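PDB 4DWD: mandelate racemase/muconate lactonizing enzyme, C-terminal domain protein from Paracoccus denitrificans, which binds magnesium and probably acts as a hydro-lyase of the enolase superfamily. Local coordinates for residues B[98-103]-B[271-276]; B[138-143]-B[181-186]; B[205-210]-B[235-240]; B[245-250]-B[258-263]; B[279-284]-B[295-300]. All blocks are in the same frame, centred on the assembly; numbering follows the deposited sequence.

Contact 1: B[98-103]-B[271-276]; sequences CDIALW and DIVKMG
The CA atoms of D99 and G276 come within 7.4 Å of each other, and those of I100 and V273 within 8.3 Å, where helix 90-110 runs past the loop that follows strand 267-268. The contact is a worked example of how the enolase-superfamily fold is put together: a helix of the N-terminal family region rests on a loop of the C-terminal barrel. Residues 271-276 form no helix or strand. D271 gives their turn its shape, with its OD1 accepting from V273 N (2.9 Å) in an Asx turn and its backbone O taking both K274 N and M275 N.

I100 supplies the apolar half. Its CG1 stands opposite the carbonyl carbon, beside the backbone N (chi1 -67°), and this carries CD1 out to the loop. There CD1 lies 3.7 Å from I272 O and 4.0 Å from V273 CG1, and it reaches I272 CG1 more loosely at 4.4 Å. V304 and A308 of helix 304-314 also pack on I100, and the contact is buried.

D99 makes the second approach without bonding across it. A carboxylate and a carbonyl are both acceptors, and both carboxylate oxygens are hydrogen-bonded elsewhere, OD1 to T279 OG1, which also meets W103 NE1. Across the contact, D99 OD2 lies 3.7 Å from G276 O.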
# COMPACT_ATOMS: atom_id res chain seq x y z
N CYS B 98 25.14 2.51 -32.03
CA CYS B 98 25.56 3.82 -32.52
C CYS B 98 26.16 4.67 -31.41
O CYS B 98 27.14 5.37 -31.64
CB CYS B 98 24.40 4.56 -33.20
SG CYS B 98 23.83 3.75 -34.72
N ASP B 99 25.59 4.59 -30.20
CA ASP B 99 26.15 5.30 -29.06
C ASP B 99 27.58 4.88 -28.78
O ASP B 99 28.46 5.71 -28.57
CB ASP B 99 25.31 5.06 -27.82
CG ASP B 99 25.83 5.81 -26.62
OD1 ASP B 99 25.50 7.00 -26.46
OD2 ASP B 99 26.58 5.22 -25.84
N ILE B 100 27.82 3.57 -28.79
CA ILE B 100 29.15 3.05 -28.48
C ILE B 100 30.16 3.54 -29.55
O ILE B 100 31.26 3.99 -29.23
CB ILE B 100 29.14 1.51 -28.36
CG1 ILE B 100 28.33 1.06 -27.14
CG2 ILE B 100 30.58 0.99 -28.22
CD1 ILE B 100 27.94 -0.41 -27.19
N ALA B 101 29.75 3.48 -30.82
CA ALA B 101 30.61 3.93 -31.91
C ALA B 101 30.95 5.43 -31.79
O ALA B 101 32.10 5.82 -32.05
CB ALA B 101 29.98 3.62 -33.25
N LEU B 102 29.97 6.25 -31.41
CA LEU B 102 30.20 7.68 -31.26
C LEU B 102 31.11 7.99 -30.08
O LEU B 102 31.92 8.91 -30.16
CB LEU B 102 28.89 8.48 -31.19
CG LEU B 102 28.10 8.48 -32.51
CD1 LEU B 102 26.76 9.18 -32.37
CD2 LEU B 102 28.91 9.09 -33.67
N TRP B 103 30.99 7.21 -29.01
CA TRP B 103 31.93 7.33 -27.88
C TRP B 103 33.34 6.95 -28.25
O TRP B 103 34.30 7.57 -27.79
CB TRP B 103 31.45 6.47 -26.71
CG TRP B 103 30.61 7.25 -25.73
CD1 TRP B 103 29.23 7.21 -25.57
CD2 TRP B 103 31.09 8.21 -24.73
NE1 TRP B 103 28.83 8.06 -24.57
CE2 TRP B 103 29.89 8.70 -24.03
CE3 TRP B 103 32.33 8.71 -24.38
CZ2 TRP B 103 29.97 9.64 -23.00
CZ3 TRP B 103 32.39 9.67 -23.36
CH2 TRP B 103 31.24 10.11 -22.68
N ASP B 271 22.14 -4.58 -20.37
CA ASP B 271 23.27 -4.95 -21.24
C ASP B 271 23.55 -3.80 -22.19
O ASP B 271 22.65 -3.36 -22.94
CB ASP B 271 22.91 -6.24 -22.02
CG ASP B 271 24.03 -6.77 -22.88
OD1 ASP B 271 24.79 -5.98 -23.46
OD2 ASP B 271 24.12 -8.02 -22.99
N ILE B 272 24.80 -3.35 -22.19
CA ILE B 272 25.24 -2.20 -22.96
C ILE B 272 25.05 -2.28 -24.48
O ILE B 272 25.00 -1.24 -25.16
CB ILE B 272 26.73 -1.90 -22.59
CG1 ILE B 272 27.16 -0.46 -22.91
CG2 ILE B 272 27.70 -2.93 -23.18
CD1 ILE B 272 28.30 -0.04 -22.01
N VAL B 273 24.96 -3.51 -25.03
CA VAL B 273 24.71 -3.67 -26.46
C VAL B 273 23.25 -4.00 -26.76
O VAL B 273 22.86 -4.09 -27.94
CB VAL B 273 25.65 -4.69 -27.15
CG1 VAL B 273 27.09 -4.27 -27.01
CG2 VAL B 273 25.45 -6.12 -26.64
N LYS B 274 22.45 -4.15 -25.71
CA LYS B 274 21.00 -4.33 -25.88
C LYS B 274 20.23 -3.02 -25.77
O LYS B 274 19.13 -2.89 -26.33
CB LYS B 274 20.43 -5.33 -24.86
CG LYS B 274 20.95 -6.74 -25.07
CD LYS B 274 20.30 -7.68 -24.06
CE LYS B 274 20.84 -9.10 -24.17
NZ LYS B 274 20.37 -9.78 -25.42
N MSE B 275 20.77 -2.07 -25.02
CA MSE B 275 20.09 -0.80 -24.73
C MSE B 275 21.12 0.18 -24.26
O MSE B 275 22.13 -0.20 -23.64
CB MSE B 275 19.01 -1.02 -23.65
CG MSE B 275 19.53 -1.49 -22.29
SE MSE B 275 20.03 0.01 -21.10
CE MSE B 275 18.22 0.47 -20.50
N GLY B 276 20.87 1.46 -24.56
CA GLY B 276 21.57 2.56 -23.92
C GLY B 276 22.98 2.87 -24.38
O GLY B 276 23.36 4.03 -24.45

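Contact 2: B[138-143]-B[181-186]; sequences RSVDEV and ARAVRE
V143 and V184 meet methyl to methyl where the first two outer helices of the barrel, 140-154 and 174-188, lie side by side with strand 158-162 between them in the chain. The backbones come nearest at V140 and A183, 7.1 Å between CA atoms.

V143 shows how little of a side chain need touch. Its CB points toward helix 174-188 but stops 4.8 Å from V184 CG2. From there the two branches part. CG1, anti to the backbone N (chi1 174°), continues across and ends 3.6 Å from V184 CG2. The other branch turns back beside its own backbone N, which leaves V143 CG2 5.9 Å from V184 CG2. K180 and N135 also lie against V143. The two valine side chains cross at about a right angle, so the touch is confined to one methyl of each. V140 adds a second methyl contact on the more exposed side, where its CG1 meets A183 CB at 3.6 Å.

The start of helix 140-154 is fixed by a capping box. S139 OG accepts from E142 N at 3.2 Å. In return S139 N donates to E142 OE1 at 3.0 Å, coming from above the carboxylate plane, which fastens the first turn of the helix.

Beyond these six-residue segments a polar tie does join the pair, K180 NZ bonding R138 O. Between the segments themselves everything that meets is a methyl group, a non-directional contact in which the fit rests on shape, with the cap of helix 140-154 as a polar anchor beside it.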
# COMPACT_ATOMS: atom_id res chain seq x y z
N ARG B 138 22.84 -30.62 -20.31
CA ARG B 138 23.97 -31.45 -19.85
C ARG B 138 23.56 -32.42 -18.76
O ARG B 138 22.63 -32.15 -18.01
CB ARG B 138 25.08 -30.56 -19.30
CG ARG B 138 25.84 -29.79 -20.34
CD ARG B 138 27.05 -29.10 -19.73
NE ARG B 138 27.80 -28.46 -20.79
CZ ARG B 138 27.96 -27.15 -20.92
NH1 ARG B 138 27.46 -26.33 -20.01
NH2 ARG B 138 28.64 -26.66 -21.94
N SER B 139 24.28 -33.54 -18.66
CA SER B 139 24.23 -34.37 -17.46
C SER B 139 25.00 -33.68 -16.34
O SER B 139 25.77 -32.75 -16.57
CB SER B 139 24.88 -35.73 -17.74
OG SER B 139 26.26 -35.54 -18.01
N VAL B 140 24.80 -34.14 -15.10
CA VAL B 140 25.54 -33.60 -13.97
C VAL B 140 27.06 -33.66 -14.20
O VAL B 140 27.76 -32.67 -13.97
CB VAL B 140 25.18 -34.33 -12.65
CG1 VAL B 140 26.11 -33.91 -11.52
CG2 VAL B 140 23.74 -34.05 -12.25
N ASP B 141 27.57 -34.79 -14.67
CA ASP B 141 29.02 -34.91 -14.87
C ASP B 141 29.51 -33.95 -15.94
O ASP B 141 30.63 -33.44 -15.85
CB ASP B 141 29.45 -36.35 -15.19
CG ASP B 141 28.85 -36.87 -16.49
OD1 ASP B 141 29.48 -36.72 -17.55
OD2 ASP B 141 27.74 -37.42 -16.44
N GLU B 142 28.67 -33.68 -16.94
CA GLU B 142 29.04 -32.73 -18.00
C GLU B 142 29.07 -31.29 -17.49
O GLU B 142 29.95 -30.50 -17.88
CB GLU B 142 28.09 -32.86 -19.20
CG GLU B 142 28.40 -34.06 -20.07
CD GLU B 142 27.22 -34.53 -20.92
OE1 GLU B 142 26.17 -33.85 -20.93
OE2 GLU B 142 27.37 -35.58 -21.57
N VAL B 143 28.14 -30.95 -16.59
CA VAL B 143 28.17 -29.64 -15.98
C VAL B 143 29.46 -29.47 -15.18
O VAL B 143 30.19 -28.48 -15.34
CB VAL B 143 26.95 -29.42 -15.05
CG1 VAL B 143 27.08 -28.09 -14.32
CG2 VAL B 143 25.65 -29.48 -15.84
N ALA B 181 23.38 -27.92 -9.30
CA ALA B 181 23.88 -26.85 -8.42
C ALA B 181 24.70 -27.42 -7.26
O ALA B 181 25.75 -26.88 -6.91
CB ALA B 181 22.73 -25.99 -7.92
N ARG B 182 24.23 -28.53 -6.69
CA ARG B 182 24.93 -29.20 -5.60
C ARG B 182 26.30 -29.71 -6.04
O ARG B 182 27.30 -29.50 -5.36
CB ARG B 182 24.09 -30.35 -5.02
CG ARG B 182 24.79 -31.13 -3.92
CD ARG B 182 23.86 -32.14 -3.27
NE ARG B 182 23.06 -31.49 -2.24
CZ ARG B 182 23.42 -31.37 -0.96
NH1 ARG B 182 24.57 -31.88 -0.54
NH2 ARG B 182 22.63 -30.76 -0.10
N ALA B 183 26.34 -30.36 -7.20
CA ALA B 183 27.59 -30.91 -7.71
C ALA B 183 28.63 -29.81 -7.97
O ALA B 183 29.83 -30.00 -7.76
CB ALA B 183 27.33 -31.71 -8.96
N VAL B 184 28.15 -28.65 -8.46
CA VAL B 184 29.04 -27.53 -8.72
C VAL B 184 29.59 -26.95 -7.41
O VAL B 184 30.78 -26.64 -7.34
CB VAL B 184 28.38 -26.47 -9.64
CG1 VAL B 184 29.23 -25.20 -9.73
CG2 VAL B 184 28.17 -27.06 -11.04
N ARG B 185 28.75 -26.84 -6.39
CA ARG B 185 29.24 -26.42 -5.07
C ARG B 185 30.32 -27.38 -4.56
O ARG B 185 31.34 -26.95 -4.03
CB ARG B 185 28.08 -26.29 -4.07
CG ARG B 185 28.51 -26.20 -2.61
CD ARG B 185 29.36 -24.97 -2.31
NE ARG B 185 28.57 -23.74 -2.42
CZ ARG B 185 29.07 -22.52 -2.56
NH1 ARG B 185 30.38 -22.30 -2.61
NH2 ARG B 185 28.23 -21.49 -2.63
N GLU B 186 30.09 -28.68 -4.73
CA GLU B 186 31.06 -29.67 -4.26
C GLU B 186 32.39 -29.55 -4.99
O GLU B 186 33.47 -29.70 -4.40
CB GLU B 186 30.47 -31.08 -4.35
CG GLU B 186 29.34 -31.28 -3.34
CD GLU B 186 28.68 -32.64 -3.39
OE1 GLU B 186 29.18 -33.54 -4.09
OE2 GLU B 186 27.65 -32.79 -2.70

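Contact 3: B[205-210]-B[235-240]; sequences GGAIRV and GEVAQR
I208 reaches across to R240, and the two side chains cross at about a right angle. CD1 of the isoleucine lies 3.9 Å from R240 CB and then over one face of the guanidinium, 4.2 Å above its plane and shifted toward the rim. I208 is modelled in two conformers, so this detail holds for the one described. Helices 204-216 and 231-240, which carry them, are successive outer helices of the barrel. The axes of segments 205-210 and 235-240 approach to 10.2 Å and cross at -29°, running the same general way.

V237 packs on the side nearer the barrel strands, close to V245. Its CG1, anti to the backbone N, meets A207 CB at 4.1 Å and I208 CD1 at 4.2 Å, so a single methyl serves two neighbours of the opposite helix.

A bend at the third torsion folds the R240 chain back along its own helix toward E236. NH1 donates to E236 OE2 at 2.9 Å, the acceptor nearly in the guanidinium plane but the bond itself bent (139°). E236 OE1 forms a salt bridge with R266 of a second subunit. The arginine therefore combines two chemistries: its flat face packs on isoleucine, while NH1 is held by its own helix and NH2 bonds L241 O of the second subunit.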
# COMPACT_ATOMS: atom_id res chain seq x y z
N GLY B 205 6.32 -20.45 -7.91
CA GLY B 205 6.50 -21.51 -6.92
C GLY B 205 7.77 -22.30 -7.16
O GLY B 205 8.49 -22.65 -6.22
N GLY B 206 8.06 -22.62 -8.42
CA GLY B 206 9.29 -23.34 -8.76
C GLY B 206 10.51 -22.52 -8.39
O GLY B 206 11.53 -23.07 -7.93
N ALA B 207 10.44 -21.21 -8.65
CA ALA B 207 11.54 -20.30 -8.33
C ALA B 207 11.83 -20.23 -6.84
O ALA B 207 12.98 -20.21 -6.43
CB ALA B 207 11.25 -18.91 -8.86
N ILE B 208 10.78 -20.18 -6.03
CA ILE B 208 10.93 -20.20 -4.57
C ILE B 208 11.61 -21.50 -4.14
O ILE B 208 12.56 -21.50 -3.35
CB ILE B 208 9.56 -20.05 -3.85
CG1 ILE B 208 8.90 -18.71 -4.19
CG2 ILE B 208 9.71 -20.19 -2.33
CD1 ILE B 208 9.74 -17.50 -3.84
N ARG B 209 11.13 -22.62 -4.69
CA ARG B 209 11.69 -23.93 -4.35
C ARG B 209 13.18 -24.04 -4.72
O ARG B 209 14.02 -24.44 -3.89
CB ARG B 209 10.87 -25.03 -5.05
CG ARG B 209 11.25 -26.45 -4.67
CD ARG B 209 10.36 -27.44 -5.39
NE ARG B 209 10.54 -28.80 -4.89
CZ ARG B 209 9.82 -29.37 -3.92
NH1 ARG B 209 10.10 -30.61 -3.57
NH2 ARG B 209 8.84 -28.71 -3.30
N VAL B 210 13.53 -23.66 -5.94
CA VAL B 210 14.94 -23.65 -6.34
C VAL B 210 15.76 -22.65 -5.51
O VAL B 210 16.85 -22.98 -5.05
CB VAL B 210 15.08 -23.39 -7.85
CG1 VAL B 210 16.54 -23.23 -8.26
CG2 VAL B 210 14.46 -24.54 -8.61
N GLY B 235 9.91 -9.32 -9.06
CA GLY B 235 10.19 -8.58 -7.83
C GLY B 235 9.64 -9.26 -6.59
O GLY B 235 10.23 -9.17 -5.52
N GLU B 236 8.50 -9.95 -6.74
CA GLU B 236 7.91 -10.71 -5.63
C GLU B 236 8.86 -11.82 -5.19
O GLU B 236 9.12 -12.00 -3.99
CB GLU B 236 6.56 -11.30 -6.04
CG GLU B 236 5.97 -12.22 -4.98
CD GLU B 236 4.61 -12.76 -5.38
OE1 GLU B 236 3.75 -11.95 -5.79
OE2 GLU B 236 4.41 -13.99 -5.27
N VAL B 237 9.39 -12.55 -6.18
CA VAL B 237 10.31 -13.64 -5.87
C VAL B 237 11.55 -13.06 -5.21
O VAL B 237 12.05 -13.62 -4.21
CB VAL B 237 10.65 -14.46 -7.13
CG1 VAL B 237 11.83 -15.41 -6.89
CG2 VAL B 237 9.42 -15.22 -7.62
N ALA B 238 12.03 -11.91 -5.72
CA ALA B 238 13.20 -11.24 -5.13
C ALA B 238 12.96 -10.90 -3.65
O ALA B 238 13.85 -11.08 -2.82
CB ALA B 238 13.54 -9.98 -5.93
N GLN B 239 11.78 -10.40 -3.32
CA GLN B 239 11.51 -10.01 -1.94
C GLN B 239 11.22 -11.19 -1.03
O GLN B 239 11.45 -11.10 0.17
CB GLN B 239 10.39 -8.99 -1.88
CG GLN B 239 10.79 -7.63 -2.43
CD GLN B 239 11.85 -6.94 -1.60
OE1 GLN B 239 11.75 -6.88 -0.36
NE2 GLN B 239 12.88 -6.42 -2.26
N ARG B 240 10.73 -12.29 -1.60
CA ARG B 240 10.37 -13.47 -0.80
C ARG B 240 11.60 -14.28 -0.40
O ARG B 240 11.61 -14.88 0.66
CB ARG B 240 9.35 -14.34 -1.53
CG ARG B 240 7.96 -13.74 -1.47
CD ARG B 240 6.95 -14.43 -2.37
NE ARG B 240 6.57 -15.72 -1.79
CZ ARG B 240 5.65 -16.52 -2.31
NH1 ARG B 240 5.02 -16.18 -3.43
NH2 ARG B 240 5.38 -17.67 -1.71

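Contact 4: B[245-250]-B[258-263]; sequences VSAGEQ and KDLILS
L260 lays its two methyl groups against the chain at A247 and G248. CD2 is 3.6 Å from G248 N and 3.7 Å from G248 CA, and it also lies 4.0 Å from A247 CB. CD1 touches the same CB at 4.1 Å, so the forked leucine end straddles the alanine methyl while one prong continues onto the bare glycine backbone. The first torsion, -176°, extends CG away from the leucine N and toward the chain at A247 and G248. All three residues are buried.

The next shell holds the backbone by hydrogen bonds. The N-H of G248 is bonded to E224 OE2, and A247 is tied through its backbone to M267. G248 has a positive phi that suits a glycine, since a side chain there would run into the carbonyl O of A247. On the helix side, S263 OG donates to L260 O at 2.7 Å, adding a side-chain bond to the last residues of the segment.

Directly after G248 comes E249, which has been seen binding calcium in a structure of this protein together with D197 and E223. The chain that L260 packs against thus runs straight into the metal site at the end of the barrel strands.

Farther out, the contact closes one beta-alpha unit of the barrel: strand 244-246 leads into helix 254-263, which folds back on it. Helix 231-240 adds M234 against A247, and helix 277-291 adds L287 and H291 against I261.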
# COMPACT_ATOMS: atom_id res chain seq x y z
N VAL B 245 18.07 -12.10 -5.93
CA VAL B 245 17.47 -12.31 -7.23
C VAL B 245 17.86 -11.15 -8.14
O VAL B 245 17.78 -9.99 -7.74
CB VAL B 245 15.94 -12.44 -7.11
CG1 VAL B 245 15.27 -12.35 -8.47
CG2 VAL B 245 15.61 -13.76 -6.41
N SER B 246 18.32 -11.47 -9.34
CA SER B 246 18.73 -10.45 -10.30
C SER B 246 17.94 -10.56 -11.60
O SER B 246 17.49 -11.63 -11.96
CB SER B 246 20.24 -10.52 -10.56
OG SER B 246 20.59 -11.72 -11.22
N ALA B 247 17.79 -9.43 -12.28
CA ALA B 247 17.11 -9.39 -13.56
C ALA B 247 17.56 -8.13 -14.25
O ALA B 247 18.38 -7.39 -13.71
CB ALA B 247 15.59 -9.37 -13.36
N GLY B 248 17.03 -7.87 -15.43
CA GLY B 248 17.37 -6.66 -16.17
C GLY B 248 17.99 -6.91 -17.53
O GLY B 248 18.04 -6.01 -18.36
N GLU B 249 18.45 -8.12 -17.79
CA GLU B 249 19.10 -8.37 -19.08
C GLU B 249 18.12 -8.23 -20.23
O GLU B 249 18.53 -7.94 -21.34
CB GLU B 249 19.80 -9.72 -19.12
CG GLU B 249 18.88 -10.91 -18.97
CD GLU B 249 19.36 -12.10 -19.77
OE1 GLU B 249 18.55 -12.70 -20.50
OE2 GLU B 249 20.56 -12.43 -19.66
N GLN B 250 16.84 -8.46 -19.97
CA GLN B 250 15.77 -8.27 -20.96
C GLN B 250 14.92 -7.06 -20.60
O GLN B 250 13.70 -7.05 -20.81
CB GLN B 250 14.89 -9.51 -21.06
CG GLN B 250 15.65 -10.74 -21.55
CD GLN B 250 14.73 -11.93 -21.73
OE1 GLN B 250 13.96 -11.99 -22.69
NE2 GLN B 250 14.81 -12.88 -20.82
N LYS B 258 13.42 1.30 -13.95
CA LYS B 258 12.78 1.86 -12.76
C LYS B 258 11.65 0.94 -12.27
O LYS B 258 11.55 0.67 -11.07
CB LYS B 258 12.27 3.28 -13.09
CG LYS B 258 11.52 3.99 -11.96
CD LYS B 258 10.01 3.73 -11.99
CE LYS B 258 9.32 4.29 -13.24
NZ LYS B 258 7.84 3.99 -13.25
N ASP B 259 10.82 0.47 -13.19
CA ASP B 259 9.71 -0.42 -12.83
C ASP B 259 10.21 -1.74 -12.24
O ASP B 259 9.61 -2.26 -11.30
CB ASP B 259 8.81 -0.69 -14.04
CG ASP B 259 7.95 0.52 -14.41
OD1 ASP B 259 7.64 1.33 -13.52
OD2 ASP B 259 7.59 0.66 -15.60
N LEU B 260 11.32 -2.25 -12.77
CA LEU B 260 11.88 -3.48 -12.25
C LEU B 260 12.37 -3.28 -10.81
O LEU B 260 12.16 -4.13 -9.95
CB LEU B 260 13.01 -3.95 -13.18
CG LEU B 260 13.68 -5.28 -12.84
CD1 LEU B 260 12.71 -6.45 -12.99
CD2 LEU B 260 14.87 -5.48 -13.75
N ILE B 261 13.01 -2.15 -10.56
CA ILE B 261 13.47 -1.82 -9.22
C ILE B 261 12.26 -1.67 -8.28
O ILE B 261 12.25 -2.21 -7.17
CB ILE B 261 14.33 -0.54 -9.26
CG1 ILE B 261 15.65 -0.85 -9.96
CG2 ILE B 261 14.55 0.00 -7.86
CD1 ILE B 261 16.48 0.39 -10.23
N LEU B 262 11.23 -0.94 -8.72
CA LEU B 262 10.08 -0.74 -7.84
C LEU B 262 9.36 -2.05 -7.52
O LEU B 262 8.77 -2.19 -6.44
CB LEU B 262 9.13 0.33 -8.39
CG LEU B 262 9.62 1.79 -8.46
CD1 LEU B 262 8.46 2.69 -8.88
CD2 LEU B 262 10.29 2.30 -7.19
N SER B 263 9.45 -3.03 -8.42
CA SER B 263 8.82 -4.32 -8.18
C SER B 263 9.47 -5.09 -7.05
O SER B 263 8.86 -6.00 -6.49
CB SER B 263 8.83 -5.18 -9.45
OG SER B 263 10.08 -5.84 -9.63

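Contact 5: B[279-284]-B[295-300]; sequences TGMMQC and FVPHQT
Helix 277-291 and the strand that follows it, 294-295, form one alpha-beta step of the enolase-superfamily barrel; just where strand passes into loop, M281 of the helix meets F295 and P297, and C284 meets F295. M281 and C284, three residues apart, both touch the ring end of the phenylalanine. F295 points toward the helix with its CG anti to the backbone N (chi1 -171°), which sends the ring end, CE1 and CZ, to the helix. Its CE1 meets C284 CB at 3.8 Å. Its CZ lies 3.7 Å from both M281 O and the M281 methyl CE, and the C284 and backbone approaches to the ring are oblique. V268 of the adjacent strand also packs on this ring.

M281 is selenomethionine, with selenium in place of sulfur. Its chain is bent at both outer torsions (chi2 -75°, chi3 -72°), and the methyl therefore curls toward the loop rather than pointing straight out. This is how one side chain can touch both the phenylalanine and the proline. I272 and P270 flank it from the preceding loop.

P297, which M281 touches, immediately precedes H298, whose ND1 is hydrogen-bonded to D271 OD2, an Asp-His pairing that recalls mandelate racemase. The M281 and P297 side chains cross at a slant, and M281 CE rests 3.6 Å from P297 CG and equally 3.6 Å from P297 CB.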
# COMPACT_ATOMS: atom_id res chain seq x y z
N THR B 279 26.27 5.93 -22.85
CA THR B 279 25.47 7.02 -22.29
C THR B 279 24.32 6.48 -21.44
O THR B 279 24.12 6.90 -20.29
CB THR B 279 24.93 7.90 -23.41
OG1 THR B 279 26.04 8.33 -24.23
CG2 THR B 279 24.21 9.11 -22.86
N GLY B 280 23.57 5.53 -21.99
CA GLY B 280 22.41 4.99 -21.27
C GLY B 280 22.78 4.14 -20.08
O GLY B 280 22.09 4.16 -19.05
N MSE B 281 23.88 3.39 -20.19
CA MSE B 281 24.32 2.55 -19.08
C MSE B 281 24.75 3.41 -17.90
O MSE B 281 24.52 3.04 -16.74
CB MSE B 281 25.37 1.53 -19.51
CG MSE B 281 24.71 0.48 -20.41
SE MSE B 281 23.61 -0.81 -19.39
CE MSE B 281 25.10 -1.75 -18.56
N MSE B 282 25.36 4.56 -18.17
CA MSE B 282 25.71 5.48 -17.08
C MSE B 282 24.47 6.01 -16.40
O MSE B 282 24.45 6.15 -15.18
CB MSE B 282 26.62 6.62 -17.56
CG MSE B 282 27.99 6.15 -18.06
SE MSE B 282 29.14 5.44 -16.61
CE MSE B 282 29.57 7.13 -15.73
N GLN B 283 23.41 6.29 -17.17
CA GLN B 283 22.14 6.70 -16.57
C GLN B 283 21.53 5.59 -15.74
O GLN B 283 20.97 5.85 -14.67
CB GLN B 283 21.14 7.15 -17.65
CG GLN B 283 21.59 8.41 -18.37
CD GLN B 283 20.85 8.65 -19.67
OE1 GLN B 283 20.03 7.83 -20.11
NE2 GLN B 283 21.12 9.79 -20.29
N CYS B 284 21.61 4.35 -16.23
CA CYS B 284 21.10 3.23 -15.47
C CYS B 284 21.87 3.04 -14.15
O CYS B 284 21.27 2.72 -13.12
CB CYS B 284 21.16 1.94 -16.29
SG CYS B 284 19.98 1.88 -17.66
N PHE B 295 24.42 -3.03 -9.34
CA PHE B 295 24.50 -2.83 -10.79
C PHE B 295 25.53 -3.80 -11.38
O PHE B 295 26.74 -3.64 -11.16
CB PHE B 295 24.87 -1.38 -11.09
CG PHE B 295 24.77 -1.01 -12.53
CD1 PHE B 295 23.52 -0.83 -13.13
CD2 PHE B 295 25.92 -0.81 -13.28
CE1 PHE B 295 23.43 -0.48 -14.46
CE2 PHE B 295 25.83 -0.45 -14.62
CZ PHE B 295 24.58 -0.28 -15.21
N VAL B 296 25.05 -4.84 -12.06
CA VAL B 296 25.89 -5.97 -12.49
C VAL B 296 25.51 -6.31 -13.95
O VAL B 296 24.71 -7.20 -14.19
CB VAL B 296 25.73 -7.20 -11.57
CG1 VAL B 296 26.68 -8.33 -11.99
CG2 VAL B 296 25.95 -6.83 -10.10
N PRO B 297 26.04 -5.56 -14.91
CA PRO B 297 25.57 -5.68 -16.30
C PRO B 297 25.68 -7.09 -16.87
O PRO B 297 26.67 -7.80 -16.63
CB PRO B 297 26.51 -4.76 -17.06
CG PRO B 297 26.86 -3.70 -16.06
CD PRO B 297 27.00 -4.45 -14.76
N HIS B 298 24.68 -7.46 -17.67
CA HIS B 298 24.77 -8.62 -18.54
C HIS B 298 25.65 -8.27 -19.72
O HIS B 298 25.51 -7.18 -20.31
CB HIS B 298 23.36 -8.97 -18.99
CG HIS B 298 23.27 -10.07 -20.01
ND1 HIS B 298 23.41 -9.86 -21.33
CD2 HIS B 298 23.01 -11.42 -19.86
CE1 HIS B 298 23.26 -11.03 -21.99
NE2 HIS B 298 23.01 -11.98 -21.09
N GLN B 299 26.58 -9.15 -20.07
CA GLN B 299 27.39 -8.90 -21.27
C GLN B 299 28.03 -10.21 -21.72
O GLN B 299 28.74 -10.84 -20.95
CB GLN B 299 28.44 -7.82 -20.99
CG GLN B 299 28.78 -6.95 -22.19
CD GLN B 299 29.39 -7.73 -23.33
OE1 GLN B 299 28.82 -7.83 -24.42
NE2 GLN B 299 30.55 -8.33 -23.07
N THR B 300 27.75 -10.61 -22.95
CA THR B 300 28.17 -11.93 -23.44
C THR B 300 29.07 -11.88 -24.66
O THR B 300 29.47 -12.93 -25.15
CB THR B 300 26.95 -12.82 -23.75
OG1 THR B 300 26.14 -12.18 -24.75
CG2 THR B 300 26.13 -13.07 -22.47

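Contacts 2 to 5 lie in the barrel; contact 1 ties it to the N-terminal region. Contacts 2 and 3 join outer helices and come no nearer than about 7 Å between nearest atoms. Hydrogen bonds join contacts 1 and 5, whose centres are 10 Å apart, and I272 CG1 packs on M281 CG at 3.6 Å. Contact 4 carries E249 of the metal site and touches contact 1 through K274 CD, 3.3 Å from E249 O. Between side chains, P297 of contact 5 is about 9 Å and V273 of contact 1 about 10 Å from E249, V237 of contact 3 about 11 Å from E223, and V143 of contact 2 about 12 Å from D197. Contact 3 abuts contact 4, where helix 231-240 leads into strand 244-246.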